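Long-range contacts in xylose isomerase domain protein (Alicyclobacillus acidocaldarius subsp. acidocaldarius, PDB 3U0H), which probably acts as an isomerase of the xylose isomerase-like TIM-barrel family, although its substrate and reaction are not established: residues 216-224 with 249-257; 72-83 with 116-127. All coordinates share one frame; numbering follows the deposited sequence. Where two conformers were deposited one is given.

Overall arrangement
Both contacts belong to one closed barrel of eight parallel strands, and along the chain contact 2 is complete before contact 1 begins. Contact 2 (72-83 with 116-127) lies on the outside, where helix 76-84, which follows strand 62-67, packs against helix 113-131, which follows strand 100-104. Contact 1 (216-224 with 249-257) joins the loops that leave strands 201-206 and 246-249, the last two of the barrel, at the C-terminal strand ends where TIM barrels carry their active sites. The centres lie 30 Å apart and the nearest atoms about 13 Å, without touching. One contact thus shapes the mouth of the barrel, the other its helical shell and a subunit interface.

Contact 1 (216-224 with 249-257); sequences AHDGKRLLP and AEVLHETPL. With EDO (1,2-ethanediol), chain D.
A249 turns its CB toward the ring of P224, small enough to let CG come within 3.9 Å. E250 faces R221 twice. Its backbone O takes a weak bond from NH1, while OE1, 3.5 Å from NH1, lies well out of the guanidinium plane and pairs by charge alone. V251 spreads its branches over the backbone of L222, CG2 3.4 Å from that residue's O, and CG1 meets L223 CD2. L252 O receives the backbone N of R221 (2.9 Å, 160°), and its CD1 lies over one face of the guanidinium. That group is held side-on by D218, NE bonding to the backbone O and NH2 to OD1 (2.7 Å); the arginine chain, extended from CG to NE, spans the distance. Replacing R221 by a leucine would probably leave D218 and E250 without their shared positive mate and strip L252 CD1 of the flat group it covers. E254 crosses K220 obliquely, OE2 touching CE at 3.5 Å, and L257 closes on L223. D179 also pairs with R221, and a 1,2-ethanediol donates to D218 OD1. Such a charged network between loops after barrel strands is consistent with the active-site mouth of a xylose isomerase-like TIM barrel.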
loop_
_atom_site.group_PDB
_atom_site.type_symbol
_atom_site.label_atom_id
_atom_site.label_comp_id
_atom_site.label_asym_id
_atom_site.label_seq_id
_atom_site.Cartn_x
_atom_site.Cartn_y
_atom_site.Cartn_z
ATOM N N ALA A 216 32.953 3.720 26.012
ATOM C CA ALA A 216 32.160 4.913 26.136
ATOM C C ALA A 216 30.766 4.559 26.689
ATOM O O ALA A 216 30.169 3.528 26.308
ATOM C CB ALA A 216 32.108 5.660 24.804
ATOM N N HIS A 217 30.314 5.349 27.673
ATOM C CA HIS A 217 28.988 5.162 28.286
ATOM C C HIS A 217 27.973 6.143 27.766
ATOM O O HIS A 217 28.213 7.337 27.724
ATOM C CB HIS A 217 29.067 5.258 29.788
ATOM C CG HIS A 217 27.863 4.689 30.501
ATOM N ND1 HIS A 217 26.651 5.311 30.499
ATOM C CD2 HIS A 217 27.727 3.561 31.332
ATOM C CE1 HIS A 217 25.771 4.593 31.265
ATOM N NE2 HIS A 217 26.434 3.523 31.767
ATOM N N ASP A 218 26.825 5.609 27.391
ATOM C CA ASP A 218 25.744 6.339 26.762
ATOM C C ASP A 218 25.274 7.533 27.518
ATOM O O ASP A 218 24.784 8.500 26.902
ATOM C CB ASP A 218 24.562 5.404 26.569
ATOM C CG ASP A 218 23.483 6.012 25.785
ATOM O OD1 ASP A 218 23.710 6.423 24.627
ATOM O OD2 ASP A 218 22.385 6.094 26.334
ATOM N N GLY A 219 25.434 7.444 28.834
ATOM C CA GLY A 219 24.838 8.344 29.815
ATOM C C GLY A 219 25.855 9.332 30.347
ATOM O O GLY A 219 25.501 10.195 31.120
ATOM N N LYS A 220 27.110 9.196 29.918
ATOM C CA LYS A 220 28.257 9.982 30.426
ATOM C C LYS A 220 29.097 10.611 29.279
ATOM O O LYS A 220 30.216 10.207 29.026
ATOM C CB LYS A 220 29.164 9.085 31.296
ATOM C CG LYS A 220 28.384 8.335 32.344
ATOM C CD LYS A 220 29.233 7.480 33.278
ATOM C CE LYS A 220 28.395 6.362 33.893
ATOM N NZ LYS A 220 29.218 5.278 34.488
ATOM N N ARG A 221 28.491 11.568 28.577
ATOM C CA ARG A 221 29.037 12.187 27.387
ATOM C C ARG A 221 29.678 13.571 27.648
ATOM O O ARG A 221 29.528 14.190 28.693
ATOM C CB ARG A 221 27.925 12.351 26.314
ATOM C CG ARG A 221 27.018 11.124 26.048
ATOM C CD ARG A 221 26.155 11.312 24.800
ATOM N NE ARG A 221 25.324 10.151 24.591
ATOM C CZ ARG A 221 24.446 10.025 23.600
ATOM N NH1 ARG A 221 24.268 11.031 22.734
ATOM N NH2 ARG A 221 23.762 8.893 23.473
ATOM N N LEU A 222 30.414 14.047 26.664
ATOM C CA LEU A 222 31.155 15.304 26.780
ATOM C C LEU A 222 30.637 16.279 25.698
ATOM O O LEU A 222 29.892 15.886 24.762
ATOM C CB LEU A 222 32.633 15.019 26.598
ATOM C CG LEU A 222 33.416 14.270 27.678
ATOM C CD1 LEU A 222 34.910 14.369 27.374
ATOM C CD2 LEU A 222 33.147 14.810 29.080
ATOM N N LEU A 223 31.007 17.542 25.862
ATOM C CA LEU A 223 30.676 18.580 24.916
ATOM C C LEU A 223 31.389 18.334 23.631
ATOM O O LEU A 223 32.575 17.993 23.667
ATOM C CB LEU A 223 31.157 19.931 25.404
ATOM C CG LEU A 223 30.622 20.394 26.753
ATOM C CD1 LEU A 223 31.126 21.830 27.035
ATOM C CD2 LEU A 223 29.096 20.268 26.758
ATOM N N PRO A 224 30.705 18.573 22.488
ATOM C CA PRO A 224 31.397 18.460 21.192
ATOM C C PRO A 224 32.779 19.114 21.235
ATOM O O PRO A 224 32.904 20.268 21.662
ATOM C CB PRO A 224 30.492 19.226 20.244
ATOM C CG PRO A 224 29.146 19.166 20.887
ATOM C CD PRO A 224 29.404 19.249 22.352
ATOM N N ALA A 249 23.478 19.237 19.947
ATOM C CA ALA A 249 24.444 18.715 20.914
ATOM C C ALA A 249 23.699 18.023 22.059
ATOM O O ALA A 249 23.418 18.653 23.093
ATOM C CB ALA A 249 25.321 19.823 21.440
ATOM N N GLU A 250 23.342 16.754 21.852
ATOM C CA GLU A 250 22.781 15.875 22.924
ATOM C C GLU A 250 23.946 15.338 23.767
ATOM O O GLU A 250 24.648 14.405 23.346
ATOM C CB GLU A 250 21.924 14.706 22.383
ATOM C CG GLU A 250 21.229 13.887 23.522
ATOM C CD GLU A 250 20.325 12.728 23.077
ATOM O OE1 GLU A 250 20.802 11.713 22.506
ATOM O OE2 GLU A 250 19.105 12.801 23.353
ATOM N N VAL A 251 24.160 15.954 24.936
ATOM C CA VAL A 251 25.267 15.586 25.819
ATOM C C VAL A 251 24.691 14.990 27.093
ATOM O O VAL A 251 24.611 15.675 28.103
ATOM C CB VAL A 251 26.208 16.772 26.077
ATOM C CG1 VAL A 251 27.321 16.375 27.025
ATOM C CG2 VAL A 251 26.800 17.250 24.747
ATOM N N LEU A 252 24.218 13.740 27.014
ATOM C CA LEU A 252 23.612 13.110 28.168
ATOM C C LEU A 252 24.708 13.022 29.240
ATOM O O LEU A 252 25.851 12.784 28.918
ATOM C CB LEU A 252 23.030 11.722 27.846
ATOM C CG LEU A 252 21.960 11.653 26.743
ATOM C CD1 LEU A 252 21.454 10.222 26.585
ATOM C CD2 LEU A 252 20.760 12.541 27.008
ATOM N N HIS A 253 24.365 13.260 30.495
ATOM C CA HIS A 253 25.361 13.268 31.570
ATOM C C HIS A 253 24.708 12.906 32.896
ATOM O O HIS A 253 23.507 13.166 33.093
ATOM C CB HIS A 253 25.996 14.645 31.633
ATOM C CG HIS A 253 24.999 15.748 31.852
ATOM N ND1 HIS A 253 24.262 16.264 30.847
ATOM C CD2 HIS A 253 24.577 16.397 33.040
ATOM C CE1 HIS A 253 23.437 17.219 31.342
ATOM N NE2 HIS A 253 23.627 17.298 32.690
ATOM N N GLU A 254 25.453 12.291 33.820
ATOM C CA GLU A 254 24.858 11.892 35.141
ATOM C C GLU A 254 25.068 12.943 36.234
ATOM O O GLU A 254 24.337 12.982 37.245
ATOM C CB GLU A 254 25.431 10.548 35.615
ATOM C CG GLU A 254 25.032 9.378 34.734
ATOM C CD GLU A 254 25.415 8.012 35.309
ATOM O OE1 GLU A 254 26.058 7.908 36.405
ATOM O OE2 GLU A 254 25.040 7.026 34.630
ATOM N N THR A 255 26.056 13.793 35.978
ATOM C CA THR A 255 26.518 14.778 36.917
ATOM C C THR A 255 26.632 16.154 36.246
ATOM O O THR A 255 26.838 16.238 35.078
ATOM C CB THR A 255 27.907 14.347 37.433
ATOM O OG1 THR A 255 28.734 13.974 36.320
ATOM C CG2 THR A 255 27.773 13.140 38.400
ATOM N N PRO A 256 26.510 17.242 37.017
ATOM C CA PRO A 256 26.698 18.545 36.440
ATOM C C PRO A 256 27.852 18.613 35.444
ATOM O O PRO A 256 28.998 18.259 35.782
ATOM C CB PRO A 256 27.032 19.404 37.649
ATOM C CG PRO A 256 26.259 18.791 38.744
ATOM C CD PRO A 256 26.094 17.336 38.423
ATOM N N LEU A 257 27.522 19.045 34.225
ATOM C CA LEU A 257 28.524 19.423 33.202
ATOM C C LEU A 257 29.276 20.715 33.654
ATOM O O LEU A 257 28.770 21.458 34.501
ATOM C CB LEU A 257 27.851 19.659 31.835
ATOM C CG LEU A 257 27.244 18.541 30.938
ATOM C CD1 LEU A 257 26.309 19.114 29.887
ATOM C CD2 LEU A 257 28.328 17.741 30.241
HETATM C C1 EDO D . 19.265 7.666 23.868
HETATM O O1 EDO D . 19.447 7.980 25.251
HETATM C C2 EDO D . 20.039 6.378 23.642
HETATM O O2 EDO D . 21.374 6.713 23.253
#

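Contact 2 (72-83 with 116-127); sequences LYDSEPVFLREL and YISQLARRIRQV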
loop_
_atom_site.group_PDB
_atom_site.type_symbol
_atom_site.label_atom_id
_atom_site.label_comp_id
_atom_site.label_asym_id
_atom_site.label_seq_id
_atom_site.Cartn_x
_atom_site.Cartn_y
_atom_site.Cartn_z
ATOM N N LEU A 72 6.377 2.761 22.218
ATOM C CA LEU A 72 6.296 1.685 21.209
ATOM C C LEU A 72 6.144 0.294 21.837
ATOM O O LEU A 72 5.962 -0.688 21.093
ATOM C CB LEU A 72 7.533 1.691 20.304
ATOM C CG LEU A 72 7.592 2.810 19.215
ATOM C CD1 LEU A 72 9.019 2.947 18.699
ATOM C CD2 LEU A 72 6.576 2.557 18.088
ATOM N N TYR A 73 6.211 0.225 23.170
ATOM C CA TYR A 73 6.189 -1.010 23.944
ATOM C C TYR A 73 4.972 -1.068 24.845
ATOM O O TYR A 73 4.863 -1.990 25.629
ATOM C CB TYR A 73 7.536 -1.257 24.738
ATOM C CG TYR A 73 8.758 -0.914 23.878
ATOM C CD1 TYR A 73 9.223 -1.801 22.948
ATOM C CD2 TYR A 73 9.343 0.358 23.916
ATOM C CE1 TYR A 73 10.304 -1.489 22.129
ATOM C CE2 TYR A 73 10.414 0.692 23.088
ATOM C CZ TYR A 73 10.881 -0.233 22.193
ATOM O OH TYR A 73 11.874 0.039 21.282
ATOM N N ASP A 74 3.996 -0.183 24.692
ATOM C CA ASP A 74 2.790 -0.264 25.521
ATOM C C ASP A 74 1.962 -1.470 25.113
ATOM O O ASP A 74 2.244 -2.144 24.108
ATOM C CB ASP A 74 1.929 0.978 25.386
ATOM C CG ASP A 74 2.175 1.996 26.486
ATOM O OD1 ASP A 74 2.453 1.584 27.622
ATOM O OD2 ASP A 74 2.098 3.221 26.243
ATOM N N SER A 75 0.959 -1.752 25.933
ATOM C CA SER A 75 -0.121 -2.639 25.560
ATOM C C SER A 75 -0.774 -2.110 24.248
ATOM O O SER A 75 -0.662 -0.909 23.927
ATOM C CB SER A 75 -1.151 -2.709 26.715
ATOM O OG SER A 75 -1.804 -1.426 26.870
ATOM N N GLU A 76 -1.422 -3.011 23.499
ATOM C CA GLU A 76 -2.014 -2.661 22.205
ATOM C C GLU A 76 -3.057 -1.521 22.354
ATOM O O GLU A 76 -2.965 -0.552 21.606
ATOM C CB GLU A 76 -2.646 -3.892 21.458
ATOM C CG GLU A 76 -2.856 -3.717 19.927
ATOM C CD GLU A 76 -1.600 -3.310 19.100
ATOM O OE1 GLU A 76 -0.455 -3.720 19.412
ATOM O OE2 GLU A 76 -1.747 -2.586 18.098
ATOM N N PRO A 77 -4.020 -1.622 23.331
ATOM C CA PRO A 77 -5.057 -0.586 23.401
ATOM C C PRO A 77 -4.462 0.806 23.710
ATOM O O PRO A 77 -4.959 1.786 23.199
ATOM C CB PRO A 77 -5.953 -1.055 24.549
ATOM C CG PRO A 77 -5.587 -2.497 24.796
ATOM C CD PRO A 77 -4.133 -2.559 24.471
ATOM N N VAL A 78 -3.417 0.886 24.524
ATOM C CA VAL A 78 -2.828 2.196 24.854
ATOM C C VAL A 78 -2.052 2.701 23.645
ATOM O O VAL A 78 -2.142 3.882 23.286
ATOM C CB VAL A 78 -1.940 2.115 26.124
ATOM C CG1 VAL A 78 -1.217 3.441 26.404
ATOM C CG2 VAL A 78 -2.759 1.627 27.347
ATOM N N PHE A 79 -1.307 1.795 23.000
ATOM C CA PHE A 79 -0.562 2.143 21.816
ATOM C C PHE A 79 -1.498 2.677 20.731
ATOM O O PHE A 79 -1.252 3.740 20.164
ATOM C CB PHE A 79 0.287 0.964 21.253
ATOM C CG PHE A 79 0.807 1.231 19.881
ATOM C CD1 PHE A 79 1.791 2.166 19.698
ATOM C CD2 PHE A 79 0.235 0.637 18.774
ATOM C CE1 PHE A 79 2.248 2.485 18.440
ATOM C CE2 PHE A 79 0.696 0.933 17.509
ATOM C CZ PHE A 79 1.725 1.862 17.348
ATOM N N LEU A 80 -2.545 1.939 20.423
ATOM C CA LEU A 80 -3.469 2.412 19.388
ATOM C C LEU A 80 -4.063 3.782 19.702
ATOM O O LEU A 80 -4.269 4.620 18.793
ATOM C CB LEU A 80 -4.583 1.413 19.095
ATOM C CG LEU A 80 -4.088 0.122 18.400
ATOM C CD1 LEU A 80 -5.187 -0.964 18.308
ATOM C CD2 LEU A 80 -3.418 0.378 17.031
ATOM N N ARG A 81 -4.315 4.022 20.960
ATOM C CA ARG A 81 -4.892 5.266 21.421
ATOM C C ARG A 81 -3.897 6.396 21.188
ATOM O O ARG A 81 -4.200 7.427 20.633
ATOM C CB ARG A 81 -5.239 5.104 22.912
ATOM C CG ARG A 81 -5.937 6.284 23.592
ATOM C CD ARG A 81 -6.275 5.954 25.054
ATOM N NE ARG A 81 -6.821 4.597 25.185
ATOM C CZ ARG A 81 -6.474 3.731 26.141
ATOM N NH1 ARG A 81 -5.577 4.056 27.087
ATOM N NH2 ARG A 81 -7.011 2.528 26.128
ATOM N N GLU A 82 -2.669 6.172 21.628
ATOM C CA GLU A 82 -1.630 7.191 21.451
ATOM C C GLU A 82 -1.298 7.412 19.966
ATOM O O GLU A 82 -0.943 8.553 19.550
ATOM C CB GLU A 82 -0.394 6.826 22.259
ATOM C CG GLU A 82 -0.656 6.776 23.770
ATOM C CD GLU A 82 -1.118 8.125 24.277
ATOM O OE1 GLU A 82 -0.491 9.138 23.892
ATOM O OE2 GLU A 82 -2.143 8.183 25.016
ATOM N N LEU A 83 -1.488 6.372 19.143
ATOM C CA LEU A 83 -1.267 6.508 17.702
ATOM C C LEU A 83 -2.338 7.393 17.060
ATOM O O LEU A 83 -2.075 8.168 16.136
ATOM C CB LEU A 83 -1.206 5.140 17.032
ATOM C CG LEU A 83 -0.974 5.143 15.528
ATOM C CD1 LEU A 83 0.458 5.561 15.226
ATOM C CD2 LEU A 83 -1.309 3.743 14.973
ATOM N N TYR A 116 9.347 -9.600 19.481
ATOM C CA TYR A 116 9.736 -8.270 19.848
ATOM C C TYR A 116 9.929 -7.476 18.579
ATOM O O TYR A 116 9.391 -6.395 18.425
ATOM C CB TYR A 116 11.046 -8.347 20.613
ATOM C CG TYR A 116 11.640 -7.043 20.956
ATOM C CD1 TYR A 116 12.530 -6.427 20.131
ATOM C CD2 TYR A 116 11.327 -6.408 22.145
ATOM C CE1 TYR A 116 13.106 -5.217 20.474
ATOM C CE2 TYR A 116 11.910 -5.192 22.492
ATOM C CZ TYR A 116 12.815 -4.615 21.647
ATOM O OH TYR A 116 13.380 -3.381 21.967
ATOM N N ILE A 117 10.672 -8.076 17.661
ATOM C CA ILE A 117 11.072 -7.457 16.405
ATOM C C ILE A 117 9.877 -7.305 15.487
ATOM O O ILE A 117 9.738 -6.263 14.869
ATOM C CB ILE A 117 12.186 -8.250 15.646
ATOM C CG1 ILE A 117 13.436 -8.333 16.519
ATOM C CG2 ILE A 117 12.554 -7.602 14.346
ATOM C CD1 ILE A 117 14.668 -9.052 15.924
ATOM N N SER A 118 9.012 -8.308 15.402
ATOM C CA SER A 118 7.866 -8.216 14.506
ATOM C C SER A 118 6.856 -7.125 14.947
ATOM O O SER A 118 6.375 -6.335 14.096
ATOM C CB SER A 118 7.121 -9.536 14.446
ATOM O OG SER A 118 7.950 -10.588 14.026
ATOM N N GLN A 119 6.540 -7.091 16.263
ATOM C CA GLN A 119 5.588 -6.135 16.744
ATOM C C GLN A 119 6.183 -4.731 16.550
ATOM O O GLN A 119 5.487 -3.778 16.108
ATOM C CB GLN A 119 5.238 -6.364 18.216
ATOM C CG GLN A 119 4.206 -5.396 18.685
ATOM C CD GLN A 119 3.814 -5.561 20.151
ATOM O OE1 GLN A 119 4.366 -4.891 21.062
ATOM N NE2 GLN A 119 2.838 -6.388 20.374
ATOM N N LEU A 120 7.439 -4.592 16.919
ATOM C CA LEU A 120 8.050 -3.287 16.809
ATOM C C LEU A 120 8.073 -2.797 15.300
ATOM O O LEU A 120 7.782 -1.638 15.014
ATOM C CB LEU A 120 9.427 -3.281 17.484
ATOM C CG LEU A 120 10.142 -1.941 17.467
ATOM C CD1 LEU A 120 9.441 -0.974 18.375
ATOM C CD2 LEU A 120 11.619 -2.084 17.850
ATOM N N ALA A 121 8.373 -3.696 14.361
ATOM C CA ALA A 121 8.360 -3.378 12.905
ATOM C C ALA A 121 6.984 -2.858 12.533
ATOM O O ALA A 121 6.845 -1.820 11.862
ATOM C CB ALA A 121 8.702 -4.593 12.030
ATOM N N ARG A 122 5.961 -3.536 12.996
ATOM C CA ARG A 122 4.597 -3.189 12.578
ATOM C C ARG A 122 4.120 -1.853 13.158
ATOM O O ARG A 122 3.386 -1.124 12.533
ATOM C CB ARG A 122 3.630 -4.321 12.917
ATOM C CG ARG A 122 2.170 -4.031 12.563
ATOM C CD ARG A 122 1.386 -3.435 13.724
ATOM N NE ARG A 122 1.380 -4.219 14.974
ATOM C CZ ARG A 122 0.801 -3.833 16.121
ATOM N NH1 ARG A 122 0.206 -2.643 16.244
ATOM N NH2 ARG A 122 0.816 -4.654 17.164
ATOM N N ARG A 123 4.509 -1.545 14.377
ATOM C CA ARG A 123 4.051 -0.312 15.049
ATOM C C ARG A 123 4.755 0.947 14.521
ATOM O O ARG A 123 4.179 2.026 14.483
ATOM C CB ARG A 123 4.288 -0.434 16.564
ATOM C CG ARG A 123 3.339 -1.379 17.267
ATOM C CD ARG A 123 3.582 -1.433 18.764
ATOM N NE ARG A 123 2.552 -2.157 19.483
ATOM C CZ ARG A 123 2.433 -2.163 20.819
ATOM N NH1 ARG A 123 3.282 -1.441 21.599
ATOM N NH2 ARG A 123 1.470 -2.875 21.390
ATOM N N ILE A 124 6.016 0.790 14.177
ATOM C CA ILE A 124 6.815 1.845 13.564
ATOM C C ILE A 124 6.268 2.150 12.187
ATOM O O ILE A 124 6.212 3.310 11.791
ATOM C CB ILE A 124 8.325 1.463 13.481
ATOM C CG1 ILE A 124 8.923 1.391 14.917
ATOM C CG2 ILE A 124 9.097 2.500 12.659
ATOM C CD1 ILE A 124 10.403 1.035 15.047
ATOM N N ARG A 125 5.842 1.105 11.475
ATOM C CA ARG A 125 5.201 1.221 10.165
ATOM C C ARG A 125 3.915 2.041 10.322
ATOM O O ARG A 125 3.646 2.975 9.543
ATOM C CB ARG A 125 4.892 -0.179 9.611
ATOM C CG ARG A 125 4.141 -0.196 8.305
ATOM C CD ARG A 125 3.596 -1.623 8.001
ATOM N NE ARG A 125 4.660 -2.594 8.160
ATOM C CZ ARG A 125 4.580 -3.870 8.559
ATOM N NH1 ARG A 125 3.442 -4.458 8.830
ATOM N NH2 ARG A 125 5.738 -4.555 8.671
ATOM N N GLN A 126 3.088 1.646 11.288
ATOM C CA GLN A 126 1.849 2.385 11.593
ATOM C C GLN A 126 2.169 3.853 11.931
ATOM O O GLN A 126 1.495 4.754 11.474
ATOM C CB GLN A 126 1.066 1.703 12.695
ATOM C CG GLN A 126 0.367 0.406 12.275
ATOM C CD GLN A 126 -0.366 -0.276 13.440
ATOM O OE1 GLN A 126 0.167 -0.428 14.528
ATOM N NE2 GLN A 126 -1.582 -0.667 13.207
ATOM N N VAL A 127 3.204 4.099 12.705
ATOM C CA VAL A 127 3.570 5.464 13.020
ATOM C C VAL A 127 3.963 6.207 11.746
ATOM O O VAL A 127 3.471 7.316 11.509
ATOM C CB VAL A 127 4.663 5.501 14.064
ATOM C CG1 VAL A 127 5.315 6.891 14.194
ATOM C CG2 VAL A 127 4.084 5.068 15.412
HETATM O O HOH W 1 6.487 -3.164 20.072
HETATM O O HOH W 2 14.042 -1.417 20.435
#
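E76 and R122 meet end-on through two bonds, NH2 to OE1 (2.7 Å, 172°) and NH1 to OE2 (2.7 Å). R123 NH2 reaches the same OE1 at 2.9 Å, from the face of the carboxylate opposite to R122 NH2, so one glutamate serves two neighbouring arginines. Its bend at chi2 brings the carboxylate up to both guanidinium groups. R123 then uses both terminal nitrogens on the backbone O of D74, which lies in the guanidinium plane, and NH1 adds a weak bond to L72 O. An arginine suits this place because its flat, many-handed head can satisfy loop carbonyls and a carboxylate together. F79 lies beneath it, ring and guanidinium planes 5° apart, and R123 CD stands over the F79 ring centre at 3.8 Å in a CH-pi contact. With CG anti to the backbone N, F79 enters as a knob among R122, R123, Q126 and V127. Q126 OE1 lies at the ring edge and accepts from R122 NH1 (2.8 Å), steadying that arginine. Farther out, L72 packs on L120 and I124, and L83 CD1 meets V127 CG2 at 3.7 Å. Y73 reaches L120 and Y116, whose hydroxyl shares a water with its own; another water links L72 O and Q119 OE1. The segments of helices 76-83 and 116-127 run nearly parallel at 21°, their axes 11.3 Å apart at closest approach. Helix 76-84 follows strand 62-67 and precedes helix 86-95, while helix 113-131 follows strand 100-104. Helix 159-169 covers I124, and E167 of the second subunit pairs with R122, carrying the charge network into the interface.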